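Local coordinates for dTDP-4-dehydrorhamnose reductase (Bacillus anthracis, PDB 3SC6), which probably catalyses the NADPH-dependent reduction of dTDP-4-dehydrorhamnose to dTDP-L-rhamnose, the closing step of the dTDP-L-rhamnose pathway, at residues E6-T11 / E23-E28; G15-Q20 / D193-I198. All blocks are in the same frame, centred on the assembly; numbering follows the deposited sequence.

Overall arrangement
Both contacts are buried and both draw on helix 16-24, at opposite ends of it. The centre of contact 1 (6-11 with 23-28) is about 18 Å from the centre of the chain, that of contact 2 (15-20 with 193-198) about 8 Å. In contact 1 the residues leaving the helix pass over strand 6-11, and it is wholly aliphatic. Contact 2 joins the start of the same helix to helix 191-202, far along the sequence. There leucines meet beside amide groups, and bound NADP lies against residues 15-17. The two centres are about 11 Å apart. Polar Glu-24, next to the hydrophobic anchor of contact 1, connects them by reaching into contact 2.

Contact 1 of 2, residues E6-T11 / E23-E28; sequences ERVIIT and EELNPE
Leu-25 covers two residues of strand 6-11, Val-8 and Ile-10, with a single methyl group. Its CD1 lies 4.1 Å from Val-8 CG2 and also 4.1 Å from Ile-10 CD1, and these two van der Waals contacts make up the whole direct meeting of the segments. Val-8 and Ile-10 are alternate residues of the strand and therefore present their side chains on the same face. Leu-25 and Ile-10 approach tip to tip, whereas Val-8, one carbon shorter, meets the leucine at a slant. The reach of Leu-25 comes from its extended outer bond: CD1 is anti to CA (chi2 177°), so this methyl is carried out to the strand. Beyond the two segments Leu-25 also rests on Ile-32 and Ile-61, side chains of strands 30-35 and 59-62, which pair parallel with 6-11 on either side.

The polar interactions are local to the chain turn. Leu-25 is the first residue to abandon helical backbone angles, and just after it Asn-26 forms an Asx turn: Glu-28 N donates to Asn-26 OD1 over 3.0 Å, from well above the carbonyl plane. Pro-27, between them, suits such a bend because its ring restricts the backbone. The O atom of Pro-27 is in turn hydrogen-bonded to Lys-5 NZ, tying the turn to the chain just before the strand.

This is the first beta-alpha-beta unit of the Rossmann fold, in which strand 6-11, helix 16-24 and strand 30-35 follow one another. With no hydrogen bond between the segments, their direct hold is purely hydrophobic: the attachment depends on close fit of aliphatic groups rather than on directional bonds, and the polar bonds near it serve the turn instead.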
# COMPACT_ATOMS: atom_id res chain seq x y z
N GLU A 6 -13.20 19.94 6.57
CA GLU A 6 -13.18 19.19 5.31
C GLU A 6 -13.78 17.77 5.40
O GLU A 6 -13.89 17.19 6.47
CB GLU A 6 -11.78 19.20 4.71
CG GLU A 6 -11.31 20.61 4.38
CD GLU A 6 -9.92 20.65 3.79
OE1 GLU A 6 -9.31 19.58 3.61
OE2 GLU A 6 -9.45 21.77 3.50
N ARG A 7 -14.13 17.23 4.24
CA ARG A 7 -14.75 15.92 4.10
C ARG A 7 -13.80 14.99 3.37
O ARG A 7 -13.25 15.37 2.35
CB ARG A 7 -15.93 16.15 3.20
CG ARG A 7 -16.74 17.31 3.66
CD ARG A 7 -17.59 17.82 2.55
NE ARG A 7 -18.08 19.13 2.91
CZ ARG A 7 -18.63 19.98 2.05
NH1 ARG A 7 -19.03 21.17 2.48
NH2 ARG A 7 -18.75 19.65 0.77
N VAL A 8 -13.65 13.76 3.87
CA VAL A 8 -12.76 12.80 3.22
C VAL A 8 -13.43 11.46 3.02
O VAL A 8 -14.04 10.92 3.94
CB VAL A 8 -11.47 12.56 4.06
CG1 VAL A 8 -10.73 13.86 4.27
CG2 VAL A 8 -11.81 11.95 5.39
N ILE A 9 -13.35 10.94 1.80
CA ILE A 9 -13.94 9.64 1.48
C ILE A 9 -12.82 8.61 1.38
O ILE A 9 -11.76 8.89 0.82
CB ILE A 9 -14.73 9.65 0.16
CG1 ILE A 9 -15.98 10.52 0.29
CG2 ILE A 9 -15.18 8.25 -0.21
CD1 ILE A 9 -16.85 10.54 -0.96
N ILE A 10 -13.07 7.42 1.93
CA ILE A 10 -12.09 6.33 1.89
C ILE A 10 -12.71 5.12 1.21
O ILE A 10 -13.69 4.56 1.69
CB ILE A 10 -11.62 5.93 3.30
CG1 ILE A 10 -10.99 7.12 4.02
CG2 ILE A 10 -10.62 4.80 3.21
CD1 ILE A 10 -10.49 6.80 5.41
N THR A 11 -12.14 4.72 0.08
CA THR A 11 -12.64 3.56 -0.66
C THR A 11 -11.88 2.32 -0.19
O THR A 11 -10.65 2.33 -0.11
CB THR A 11 -12.47 3.75 -2.18
OG1 THR A 11 -11.09 3.88 -2.50
CG2 THR A 11 -13.23 4.98 -2.65
N GLU A 23 -9.23 5.31 11.50
CA GLU A 23 -9.05 5.60 12.92
C GLU A 23 -7.95 6.61 13.22
O GLU A 23 -7.96 7.24 14.28
CB GLU A 23 -8.69 4.31 13.67
CG GLU A 23 -9.73 3.21 13.58
CD GLU A 23 -9.29 1.95 14.31
OE1 GLU A 23 -8.15 1.94 14.84
OE2 GLU A 23 -10.07 0.97 14.35
N GLU A 24 -7.00 6.77 12.30
CA GLU A 24 -5.89 7.70 12.51
C GLU A 24 -6.08 9.13 11.99
O GLU A 24 -5.26 10.00 12.29
CB GLU A 24 -4.60 7.06 12.01
CG GLU A 24 -4.27 5.77 12.76
CD GLU A 24 -3.00 5.10 12.30
OE1 GLU A 24 -2.34 5.63 11.38
OE2 GLU A 24 -2.66 4.04 12.87
N LEU A 25 -7.13 9.38 11.22
CA LEU A 25 -7.39 10.73 10.72
C LEU A 25 -8.13 11.44 11.83
O LEU A 25 -9.14 10.94 12.33
CB LEU A 25 -8.22 10.72 9.43
CG LEU A 25 -7.57 10.05 8.22
CD1 LEU A 25 -8.54 10.06 7.05
CD2 LEU A 25 -6.27 10.76 7.86
N ASN A 26 -7.63 12.61 12.23
CA ASN A 26 -8.24 13.39 13.31
C ASN A 26 -9.70 13.73 12.98
O ASN A 26 -9.96 14.48 12.04
CB ASN A 26 -7.42 14.66 13.56
CG ASN A 26 -7.94 15.47 14.74
OD1 ASN A 26 -8.88 15.07 15.42
ND2 ASN A 26 -7.30 16.60 15.00
N PRO A 27 -10.65 13.19 13.76
CA PRO A 27 -12.08 13.45 13.53
C PRO A 27 -12.50 14.90 13.79
O PRO A 27 -13.53 15.33 13.29
CB PRO A 27 -12.78 12.49 14.49
CG PRO A 27 -11.78 12.20 15.55
CD PRO A 27 -10.44 12.27 14.90
N GLU A 28 -11.72 15.64 14.58
CA GLU A 28 -12.04 17.04 14.87
C GLU A 28 -11.31 17.93 13.87
O GLU A 28 -10.71 18.94 14.23
CB GLU A 28 -11.69 17.40 16.31
CG GLU A 28 -12.45 16.60 17.35
CD GLU A 28 -12.12 17.01 18.77
OE1 GLU A 28 -11.25 17.89 18.95
OE2 GLU A 28 -12.72 16.45 19.72

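Contact 2 of 2, residues G15-Q20 / D193-I198; sequences GQLGKQ and DLNVMI. With NAP (NADP nicotinamide-adenine-dinucleotide phosphate), chain G.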
# COMPACT_ATOMS: atom_id res chain seq x y z
N GLY A 15 -10.30 -2.92 4.39
CA GLY A 15 -8.97 -3.49 4.16
C GLY A 15 -7.96 -3.05 5.20
O GLY A 15 -8.29 -2.31 6.12
N GLN A 16 -6.72 -3.50 5.04
CA GLN A 16 -5.65 -3.15 5.97
C GLN A 16 -5.52 -1.64 6.22
O GLN A 16 -5.48 -1.22 7.38
CB GLN A 16 -4.31 -3.71 5.48
CG GLN A 16 -4.27 -5.23 5.39
CD GLN A 16 -2.93 -5.75 4.88
OE1 GLN A 16 -2.71 -6.96 4.82
NE2 GLN A 16 -2.03 -4.84 4.52
N LEU A 17 -5.44 -0.84 5.15
CA LEU A 17 -5.32 0.62 5.30
C LEU A 17 -6.60 1.29 5.76
O LEU A 17 -6.64 1.92 6.81
CB LEU A 17 -4.88 1.30 4.01
CG LEU A 17 -3.48 1.06 3.47
CD1 LEU A 17 -3.30 1.84 2.18
CD2 LEU A 17 -2.47 1.50 4.51
N GLY A 18 -7.64 1.17 4.94
CA GLY A 18 -8.93 1.77 5.23
C GLY A 18 -9.39 1.56 6.66
O GLY A 18 -9.88 2.49 7.30
N LYS A 19 -9.24 0.34 7.15
CA LYS A 19 -9.63 0.00 8.51
C LYS A 19 -8.84 0.79 9.55
O LYS A 19 -9.40 1.26 10.54
CB LYS A 19 -9.43 -1.50 8.73
CG LYS A 19 -9.83 -2.04 10.10
CD LYS A 19 -11.31 -1.89 10.39
CE LYS A 19 -11.66 -2.44 11.78
NZ LYS A 19 -11.33 -3.88 11.92
N GLN A 20 -7.54 0.95 9.31
CA GLN A 20 -6.67 1.68 10.25
C GLN A 20 -6.52 3.17 9.94
O GLN A 20 -6.28 3.97 10.84
CB GLN A 20 -5.31 0.98 10.33
CG GLN A 20 -4.32 1.60 11.30
CD GLN A 20 -3.04 0.79 11.41
OE1 GLN A 20 -2.91 -0.28 10.82
NE2 GLN A 20 -2.09 1.29 12.20
N ASP A 193 2.83 4.40 9.94
CA ASP A 193 3.82 5.33 9.39
C ASP A 193 3.36 5.87 8.03
O ASP A 193 3.62 7.03 7.70
CB ASP A 193 5.21 4.69 9.27
CG ASP A 193 5.82 4.31 10.62
OD1 ASP A 193 5.21 4.63 11.67
OD2 ASP A 193 6.92 3.72 10.63
N LEU A 194 2.71 5.02 7.25
CA LEU A 194 2.22 5.42 5.94
C LEU A 194 1.12 6.47 6.11
O LEU A 194 1.14 7.52 5.47
CB LEU A 194 1.67 4.22 5.17
CG LEU A 194 1.11 4.54 3.78
CD1 LEU A 194 2.17 5.21 2.92
CD2 LEU A 194 0.59 3.28 3.10
N ASN A 195 0.16 6.17 6.99
CA ASN A 195 -0.95 7.08 7.24
C ASN A 195 -0.46 8.44 7.70
O ASN A 195 -1.05 9.46 7.35
CB ASN A 195 -1.94 6.49 8.25
CG ASN A 195 -2.63 5.23 7.72
OD1 ASN A 195 -2.60 4.95 6.52
ND2 ASN A 195 -3.29 4.50 8.61
N VAL A 196 0.62 8.46 8.48
CA VAL A 196 1.16 9.72 8.97
C VAL A 196 1.60 10.55 7.78
O VAL A 196 1.39 11.76 7.75
CB VAL A 196 2.37 9.52 9.92
CG1 VAL A 196 3.01 10.85 10.26
CG2 VAL A 196 1.94 8.78 11.17
N MET A 197 2.19 9.90 6.78
CA MET A 197 2.67 10.60 5.59
C MET A 197 1.49 11.01 4.70
O MET A 197 1.48 12.11 4.16
CB MET A 197 3.66 9.73 4.82
CG MET A 197 4.34 10.46 3.67
SD MET A 197 5.27 11.90 4.28
CE MET A 197 6.41 11.12 5.41
N ILE A 198 0.51 10.13 4.54
CA ILE A 198 -0.66 10.43 3.72
C ILE A 198 -1.32 11.68 4.28
O ILE A 198 -1.67 12.61 3.55
CB ILE A 198 -1.69 9.28 3.73
CG1 ILE A 198 -1.10 8.02 3.10
CG2 ILE A 198 -2.94 9.68 2.96
CD1 ILE A 198 -2.04 6.84 3.09
PA NAP G . -6.68 -5.05 1.14
O1A NAP G . -6.97 -6.14 0.14
O2A NAP G . -6.87 -5.34 2.62
O5B NAP G . -7.54 -3.74 0.78
C5B NAP G . -8.26 -3.63 -0.45
C4B NAP G . -9.74 -3.48 -0.14
O4B NAP G . -10.46 -3.12 -1.33
C3B NAP G . -10.35 -4.78 0.39
O3B NAP G . -10.97 -4.58 1.67
C2B NAP G . -11.38 -5.16 -0.64
O2B NAP G . -12.54 -5.76 -0.05
C1B NAP G . -11.70 -3.83 -1.31
N9A NAP G . -12.35 -4.00 -2.63
C8A NAP G . -12.26 -5.06 -3.47
N7A NAP G . -13.04 -4.82 -4.55
C5A NAP G . -13.62 -3.62 -4.38
C6A NAP G . -14.57 -2.81 -5.18
N6A NAP G . -15.03 -3.26 -6.38
N1A NAP G . -14.96 -1.61 -4.69
C2A NAP G . -14.50 -1.17 -3.50
N3A NAP G . -13.64 -1.90 -2.76
C4A NAP G . -13.19 -3.11 -3.17
O3 NAP G . -5.17 -4.53 0.91
PN NAP G . -4.60 -3.14 1.53
O1N NAP G . -3.13 -3.34 1.83
O2N NAP G . -5.54 -2.62 2.59
O5D NAP G . -4.72 -2.14 0.28
C5D NAP G . -4.12 -0.84 0.33
C4D NAP G . -3.52 -0.47 -1.02
O4D NAP G . -2.09 -0.62 -0.98
C3D NAP G . -4.02 -1.35 -2.16
O3D NAP G . -4.56 -0.53 -3.21
C2D NAP G . -2.82 -2.11 -2.65
O2D NAP G . -2.84 -2.23 -4.07
C1D NAP G . -1.63 -1.29 -2.16
N1N NAP G . -0.44 -2.10 -1.86
C2N NAP G . -0.49 -3.07 -0.93
C3N NAP G . 0.63 -3.84 -0.63
C7N NAP G . 0.54 -4.92 0.41
O7N NAP G . -0.55 -5.15 0.93
N7N NAP G . 1.62 -5.61 0.76
C4N NAP G . 1.82 -3.59 -1.31
C5N NAP G . 1.86 -2.59 -2.26
C6N NAP G . 0.71 -1.85 -2.52
P2B NAP G . -12.80 -7.34 -0.18
O1X NAP G . -13.93 -7.58 0.78
O2X NAP G . -13.16 -7.56 -1.63
O3X NAP G . -11.49 -7.97 0.23
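Leu-17 and Leu-194 are brought together by their first torsions: Leu-17 holds CG beside its backbone N (chi1 -67°), while Leu-194 sends CG away from its own N (chi1 179°). The two side chains then cross at about a right angle, with the CD2 methyls 3.8 Å apart. The setting is the dinucleotide-binding turn of a Rossmann fold, where Gly-15 and Gly-18 are the last two glycines of a GxxGxxG sequence and helix 16-24 begins over the cofactor.

Asn-195 lies beside the leucine pair. Its OD1 is 4.0 Å from Leu-17 CD2, an ordinary contact, and its ND2 approaches the backbone of the other helix, 3.7 Å from Gln-20 C. The amides of Asn-195 and Gln-20 stand nearly perpendicular, 86° between planes, and do not bond to each other. Instead both turn an amide nitrogen to Glu-24: Asn-195 ND2 donates to OE1 and Gln-20 NE2 to OE2, so one carboxylate serves both of these buried amides. Gln-20 OE1 is occupied by Lys-159 N.

On the cofactor side, the first turn of helix 16-24 offers backbone N-H groups to the pyrophosphate. Gln-16 N binds NADP O2A at 3.0 Å, and Leu-17 N binds O2N at 3.1 Å. The helix start would probably add a favourable field for these negative oxygens. Lacking a side chain, Gly-15 lets the phosphates come close to the backbone. Gly-18 CA packs 4.0 Å from Ile-10 CG2 of strand 6-11. Leu-17 thus serves two neighbours through its fork: CD2 faces helix 191-202, and CD1 packs 3.4 Å from C5D of the nicotinamide ribose.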